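Local coordinates for protein Exo-arabinanase (Penicillium chrysogenum, PDB 3A72) that probably cleaves alpha-1,5-linked arabinan from the chain end as an exo-acting glycosyl hydrolase, and holds arabinobiose in its central pocket, at residues I11-Y25 with A38-Y51. Sequence-based numbering, arbitrary orientation.
Sequences IFSPPSDYIVPRTLY and ATWENYSPEPPAVY. With AHR (alpha-L-arabinofuranose), chain B.
Tyr43 lays one ring face over Pro21, whose CG stands 3.9 Å from the ring centroid and 18° off its normal, a CH-pi contact. The main chain of Tyr43 is held at both its N and its O: Tyr43 N donates to Arg22 O and Tyr43 O accepts from Ile19 N, both bonds nearly straight, with Tyr43 centring an inverse gamma turn. Tyr18, by contrast, has both faces occupied, by Ser44 CA over one centre, 3.8 Å from the centroid, and by Pro15 CD of its own segment over the other. Further in, Leu24 and Glu41 form an antiparallel hydrogen-bonded pair, Glu41 N to Leu24 O measuring 2.8 Å. Phe12 meets Trp40 with planes 18° apart but slid so far that overlap is slight. Glu41 leaves the strand as an extended chain (chi2 171°), which carries its carboxylate to the sugar. Tyr43 OH donates to Glu41 OE1 at 2.6 Å, from above the carboxylate plane, while Glu41 OE2 accepts from O5 of the arabinofuranose (2.7 Å) and from Gln82 N; these bonds fix the carboxylate's rotation. The hairpin of 23-30 and 36-42 belongs to one four-stranded blade of a six-bladed beta-propeller, with Tyr25 and Glu41 lining its central glycan pocket.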
loop_
_atom_site.group_PDB
_atom_site.type_symbol
_atom_site.label_atom_id
_atom_site.label_comp_id
_atom_site.label_asym_id
_atom_site.label_seq_id
_atom_site.Cartn_x
_atom_site.Cartn_y
_atom_site.Cartn_z
ATOM N N ILE A 11 0.097 -14.294 11.339
ATOM C CA ILE A 11 -0.073 -14.838 10.010
ATOM C C ILE A 11 1.142 -15.663 9.613
ATOM O O ILE A 11 1.021 -16.773 9.096
ATOM C CB ILE A 11 -0.306 -13.708 8.954
ATOM C CG1 ILE A 11 -1.539 -12.872 9.327
ATOM C CG2 ILE A 11 -0.392 -14.320 7.567
ATOM C CD1 ILE A 11 -1.914 -11.812 8.324
ATOM N N PHE A 12 2.342 -15.102 9.855
ATOM C CA PHE A 12 3.592 -15.766 9.515
ATOM C C PHE A 12 4.705 -15.294 10.430
ATOM O O PHE A 12 4.929 -14.066 10.567
ATOM C CB PHE A 12 3.986 -15.451 8.065
ATOM C CG PHE A 12 5.309 -16.011 7.605
ATOM C CD1 PHE A 12 5.546 -17.355 7.578
ATOM C CD2 PHE A 12 6.314 -15.165 7.190
ATOM C CE1 PHE A 12 6.722 -17.878 7.108
ATOM C CE2 PHE A 12 7.506 -15.661 6.716
ATOM C CZ PHE A 12 7.716 -17.015 6.673
ATOM N N SER A 13 5.404 -16.222 11.057
ATOM C CA SER A 13 6.594 -15.948 11.830
ATOM C C SER A 13 7.785 -16.485 11.073
ATOM O O SER A 13 7.869 -17.718 10.871
ATOM C CB SER A 13 6.535 -16.585 13.233
ATOM O OG SER A 13 7.582 -16.081 14.103
ATOM N N PRO A 14 8.668 -15.646 10.576
ATOM C CA PRO A 14 9.694 -16.102 9.651
ATOM C C PRO A 14 10.783 -16.917 10.361
ATOM O O PRO A 14 11.095 -16.681 11.540
ATOM C CB PRO A 14 10.287 -14.837 9.111
ATOM C CG PRO A 14 10.112 -13.819 10.202
ATOM C CD PRO A 14 8.742 -14.171 10.771
ATOM N N PRO A 15 11.394 -17.834 9.597
ATOM C CA PRO A 15 12.556 -18.565 10.141
ATOM C C PRO A 15 13.696 -17.633 10.438
ATOM O O PRO A 15 13.890 -16.594 9.781
ATOM C CB PRO A 15 12.951 -19.477 8.997
ATOM C CG PRO A 15 11.884 -19.517 7.998
ATOM C CD PRO A 15 11.088 -18.264 8.241
ATOM N N SER A 16 14.525 -17.991 11.430
ATOM C CA SER A 16 15.604 -17.121 11.825
ATOM C C SER A 16 16.641 -16.936 10.728
ATOM O O SER A 16 17.361 -15.957 10.731
ATOM C CB SER A 16 16.287 -17.682 13.080
ATOM O OG SER A 16 16.900 -18.913 12.790
ATOM N N ASP A 17 16.706 -17.921 9.830
ATOM C CA ASP A 17 17.648 -17.836 8.728
ATOM C C ASP A 17 17.163 -16.959 7.542
ATOM O O ASP A 17 17.909 -16.744 6.584
ATOM C CB ASP A 17 18.088 -19.182 8.107
ATOM C CG ASP A 17 17.109 -19.959 7.271
ATOM O OD1 ASP A 17 15.947 -19.632 7.338
ATOM O OD2 ASP A 17 17.478 -20.934 6.593
ATOM N N TYR A 18 15.962 -16.416 7.594
ATOM C CA TYR A 18 15.620 -15.337 6.691
ATOM C C TYR A 18 16.510 -14.165 7.025
ATOM O O TYR A 18 17.018 -14.012 8.124
ATOM C CB TYR A 18 14.133 -14.982 6.804
ATOM C CG TYR A 18 13.179 -15.809 6.004
ATOM C CD1 TYR A 18 13.420 -17.094 5.608
ATOM C CD2 TYR A 18 11.956 -15.205 5.653
ATOM C CE1 TYR A 18 12.498 -17.823 4.867
ATOM C CE2 TYR A 18 11.062 -15.926 4.913
ATOM C CZ TYR A 18 11.311 -17.235 4.526
ATOM O OH TYR A 18 10.382 -17.923 3.756
ATOM N N ILE A 19 16.700 -13.280 6.029
ATOM C CA ILE A 19 17.625 -12.162 6.174
ATOM C C ILE A 19 16.889 -10.984 6.734
ATOM O O ILE A 19 15.886 -10.593 6.126
ATOM C CB ILE A 19 18.215 -11.858 4.775
ATOM C CG1 ILE A 19 18.880 -13.125 4.224
ATOM C CG2 ILE A 19 19.164 -10.720 4.847
ATOM C CD1 ILE A 19 19.414 -12.945 2.874
ATOM N N VAL A 20 17.388 -10.402 7.828
ATOM C CA VAL A 20 16.775 -9.202 8.431
ATOM C C VAL A 20 16.486 -8.189 7.336
ATOM O O VAL A 20 17.386 -7.918 6.522
ATOM C CB VAL A 20 17.742 -8.652 9.488
ATOM C CG1 VAL A 20 17.378 -7.236 9.933
ATOM C CG2 VAL A 20 17.720 -9.535 10.725
ATOM N N PRO A 21 15.277 -7.654 7.239
ATOM C CA PRO A 21 14.210 -7.674 8.234
ATOM C C PRO A 21 13.323 -8.904 8.241
ATOM O O PRO A 21 12.436 -8.988 9.096
ATOM C CB PRO A 21 13.388 -6.445 7.819
ATOM C CG PRO A 21 13.491 -6.414 6.325
ATOM C CD PRO A 21 14.958 -6.745 6.101
ATOM N N ARG A 22 13.528 -9.853 7.355
ATOM C CA ARG A 22 12.833 -11.138 7.255
ATOM C C ARG A 22 11.451 -11.023 6.602
ATOM O O ARG A 22 11.152 -11.730 5.638
ATOM C CB ARG A 22 12.791 -11.905 8.562
ATOM C CG ARG A 22 14.168 -12.159 9.180
ATOM C CD ARG A 22 14.110 -13.202 10.277
ATOM N NE ARG A 22 15.411 -13.542 10.804
ATOM C CZ ARG A 22 16.006 -12.940 11.824
ATOM N NH1 ARG A 22 15.436 -11.888 12.451
ATOM N NH2 ARG A 22 17.194 -13.406 12.216
ATOM N N THR A 23 10.629 -10.129 7.166
ATOM C CA THR A 23 9.357 -9.755 6.563
ATOM C C THR A 23 9.274 -8.243 6.626
ATOM O O THR A 23 9.870 -7.606 7.495
ATOM C CB THR A 23 8.151 -10.379 7.304
ATOM O OG1 THR A 23 8.067 -9.935 8.671
ATOM C CG2 THR A 23 8.252 -11.878 7.370
ATOM N N LEU A 24 8.502 -7.663 5.723
ATOM C CA LEU A 24 8.255 -6.230 5.695
ATOM C C LEU A 24 7.130 -5.937 4.718
ATOM O O LEU A 24 6.916 -6.751 3.798
ATOM C CB LEU A 24 9.519 -5.469 5.184
ATOM C CG LEU A 24 9.601 -3.985 5.587
ATOM C CD1 LEU A 24 9.927 -3.817 7.058
ATOM C CD2 LEU A 24 10.650 -3.276 4.718
ATOM N N TYR A 25 6.445 -4.818 4.847
ATOM C CA TYR A 25 5.595 -4.273 3.807
ATOM C C TYR A 25 4.331 -5.121 3.624
ATOM O O TYR A 25 4.150 -5.820 2.619
ATOM C CB TYR A 25 6.359 -4.089 2.496
ATOM C CG TYR A 25 5.791 -3.020 1.586
ATOM C CD1 TYR A 25 6.447 -1.790 1.460
ATOM C CD2 TYR A 25 4.593 -3.200 0.882
ATOM C CE1 TYR A 25 5.944 -0.769 0.641
ATOM C CE2 TYR A 25 4.094 -2.179 0.052
ATOM C CZ TYR A 25 4.766 -0.998 -0.052
ATOM O OH TYR A 25 4.322 0.025 -0.880
ATOM N N ALA A 38 -3.265 -12.188 2.315
ATOM C CA ALA A 38 -2.180 -11.371 2.817
ATOM C C ALA A 38 -0.892 -11.758 2.092
ATOM O O ALA A 38 -0.649 -12.919 1.774
ATOM C CB ALA A 38 -2.007 -11.558 4.312
ATOM N N THR A 39 -0.047 -10.753 1.882
ATOM C CA THR A 39 1.295 -10.917 1.350
ATOM C C THR A 39 2.223 -9.882 1.971
ATOM O O THR A 39 1.806 -9.007 2.764
ATOM C CB THR A 39 1.277 -10.829 -0.189
ATOM O OG1 THR A 39 2.536 -11.269 -0.710
ATOM C CG2 THR A 39 1.060 -9.419 -0.677
ATOM N N TRP A 40 3.513 -9.979 1.673
ATOM C CA TRP A 40 4.567 -9.193 2.243
ATOM C C TRP A 40 5.843 -9.453 1.471
ATOM O O TRP A 40 5.954 -10.436 0.740
ATOM C CB TRP A 40 4.764 -9.526 3.746
ATOM C CG TRP A 40 5.007 -10.967 4.010
ATOM C CD1 TRP A 40 6.197 -11.621 4.018
ATOM C CD2 TRP A 40 4.004 -11.959 4.280
ATOM N NE1 TRP A 40 5.941 -12.940 4.295
ATOM C CE2 TRP A 40 4.651 -13.212 4.462
ATOM C CE3 TRP A 40 2.609 -11.951 4.439
ATOM C CZ2 TRP A 40 3.995 -14.393 4.731
ATOM C CZ3 TRP A 40 1.938 -13.127 4.719
ATOM C CH2 TRP A 40 2.634 -14.325 4.890
ATOM N N GLU A 41 6.816 -8.577 1.636
ATOM C CA GLU A 41 8.186 -8.812 1.237
ATOM C C GLU A 41 8.781 -9.913 2.111
ATOM O O GLU A 41 8.765 -9.807 3.350
ATOM C CB GLU A 41 9.044 -7.560 1.418
ATOM C CG GLU A 41 8.593 -6.364 0.573
ATOM C CD GLU A 41 9.288 -5.064 0.883
ATOM O OE1 GLU A 41 10.126 -5.023 1.830
ATOM O OE2 GLU A 41 8.953 -4.037 0.212
ATOM N N ASN A 42 9.260 -10.971 1.463
ATOM C CA ASN A 42 9.645 -12.223 2.133
ATOM C C ASN A 42 11.117 -12.449 1.867
ATOM O O ASN A 42 11.521 -12.818 0.730
ATOM C CB ASN A 42 8.739 -13.318 1.587
ATOM C CG ASN A 42 8.828 -14.633 2.329
ATOM O OD1 ASN A 42 9.401 -15.671 1.800
ATOM N ND2 ASN A 42 8.361 -14.693 3.466
ATOM N N TYR A 43 11.935 -12.189 2.859
ATOM C CA TYR A 43 13.413 -12.110 2.697
ATOM C C TYR A 43 14.057 -13.476 2.936
ATOM O O TYR A 43 14.872 -13.691 3.813
ATOM C CB TYR A 43 13.984 -11.045 3.608
ATOM C CG TYR A 43 13.579 -9.629 3.276
ATOM C CD1 TYR A 43 14.471 -8.774 2.658
ATOM C CD2 TYR A 43 12.293 -9.140 3.572
ATOM C CE1 TYR A 43 14.142 -7.465 2.330
ATOM C CE2 TYR A 43 11.968 -7.816 3.237
ATOM C CZ TYR A 43 12.893 -7.009 2.609
ATOM O OH TYR A 43 12.602 -5.708 2.275
ATOM N N SER A 44 13.697 -14.412 2.086
ATOM C CA SER A 44 14.241 -15.766 2.127
ATOM C C SER A 44 15.666 -15.730 1.567
ATOM O O SER A 44 16.007 -14.970 0.683
ATOM C CB SER A 44 13.335 -16.715 1.409
ATOM O OG SER A 44 13.129 -16.342 0.043
ATOM N N PRO A 45 16.526 -16.658 2.058
ATOM C CA PRO A 45 17.859 -16.758 1.467
ATOM C C PRO A 45 17.812 -17.247 0.043
ATOM O O PRO A 45 16.992 -18.102 -0.327
ATOM C CB PRO A 45 18.534 -17.840 2.357
ATOM C CG PRO A 45 17.635 -18.205 3.407
ATOM C CD PRO A 45 16.291 -17.622 3.147
ATOM N N GLU A 46 18.667 -16.666 -0.823
ATOM C CA GLU A 46 18.695 -16.927 -2.238
ATOM C C GLU A 46 19.996 -17.583 -2.622
ATOM O O GLU A 46 21.039 -17.300 -1.990
ATOM C CB GLU A 46 18.578 -15.593 -3.002
ATOM C CG GLU A 46 17.293 -14.814 -2.718
ATOM C CD GLU A 46 17.261 -13.533 -3.494
ATOM O OE1 GLU A 46 18.053 -12.624 -3.138
ATOM O OE2 GLU A 46 16.480 -13.409 -4.475
ATOM N N PRO A 47 20.026 -18.398 -3.664
ATOM C CA PRO A 47 18.884 -18.841 -4.487
ATOM C C PRO A 47 18.015 -19.827 -3.732
ATOM O O PRO A 47 18.403 -20.428 -2.688
ATOM C CB PRO A 47 19.575 -19.554 -5.678
ATOM C CG PRO A 47 20.832 -20.057 -5.087
ATOM C CD PRO A 47 21.324 -19.000 -4.096
ATOM N N PRO A 48 16.825 -20.107 -4.210
ATOM C CA PRO A 48 16.243 -19.492 -5.394
ATOM C C PRO A 48 15.745 -18.100 -5.158
ATOM O O PRO A 48 15.771 -17.581 -4.031
ATOM C CB PRO A 48 15.016 -20.397 -5.683
ATOM C CG PRO A 48 14.656 -20.945 -4.363
ATOM C CD PRO A 48 15.936 -21.116 -3.604
ATOM N N ALA A 49 15.307 -17.440 -6.187
ATOM C CA ALA A 49 14.931 -16.021 -6.111
ATOM C C ALA A 49 13.706 -15.817 -5.190
ATOM O O ALA A 49 12.793 -16.647 -5.136
ATOM C CB ALA A 49 14.609 -15.483 -7.495
ATOM N N VAL A 50 13.709 -14.689 -4.488
ATOM C CA VAL A 50 12.597 -14.372 -3.591
ATOM C C VAL A 50 11.272 -14.279 -4.375
ATOM O O VAL A 50 11.211 -14.023 -5.583
ATOM C CB VAL A 50 12.868 -13.088 -2.795
ATOM C CG1 VAL A 50 13.988 -13.290 -1.784
ATOM C CG2 VAL A 50 13.131 -11.881 -3.725
ATOM N N TYR A 51 10.188 -14.501 -3.613
ATOM C CA TYR A 51 8.837 -14.544 -4.131
ATOM C C TYR A 51 7.909 -13.826 -3.171
ATOM O O TYR A 51 8.273 -13.565 -2.010
ATOM C CB TYR A 51 8.383 -16.057 -4.335
ATOM C CG TYR A 51 8.524 -16.818 -3.023
ATOM C CD1 TYR A 51 7.565 -16.779 -2.016
ATOM C CD2 TYR A 51 9.640 -17.571 -2.756
ATOM C CE1 TYR A 51 7.691 -17.428 -0.821
ATOM C CE2 TYR A 51 9.790 -18.238 -1.554
ATOM C CZ TYR A 51 8.808 -18.164 -0.582
ATOM O OH TYR A 51 8.984 -18.831 0.598
HETATM O O5 AHR B . 10.098 -1.675 0.739
HETATM C C5 AHR B . 11.503 -1.949 1.016
HETATM C C4 AHR B . 12.182 -0.647 1.385
HETATM O O4 AHR B . 12.159 0.227 0.206
HETATM C C3 AHR B . 13.676 -0.832 1.613
HETATM O O3 AHR B . 13.963 -1.236 2.967
HETATM C C2 AHR B . 14.178 0.608 1.384
HETATM O O2 AHR B . 15.567 0.654 0.982
HETATM C C1 AHR B . 13.275 1.114 0.249
HETATM O O HOH W 1 11.196 -20.172 1.398
#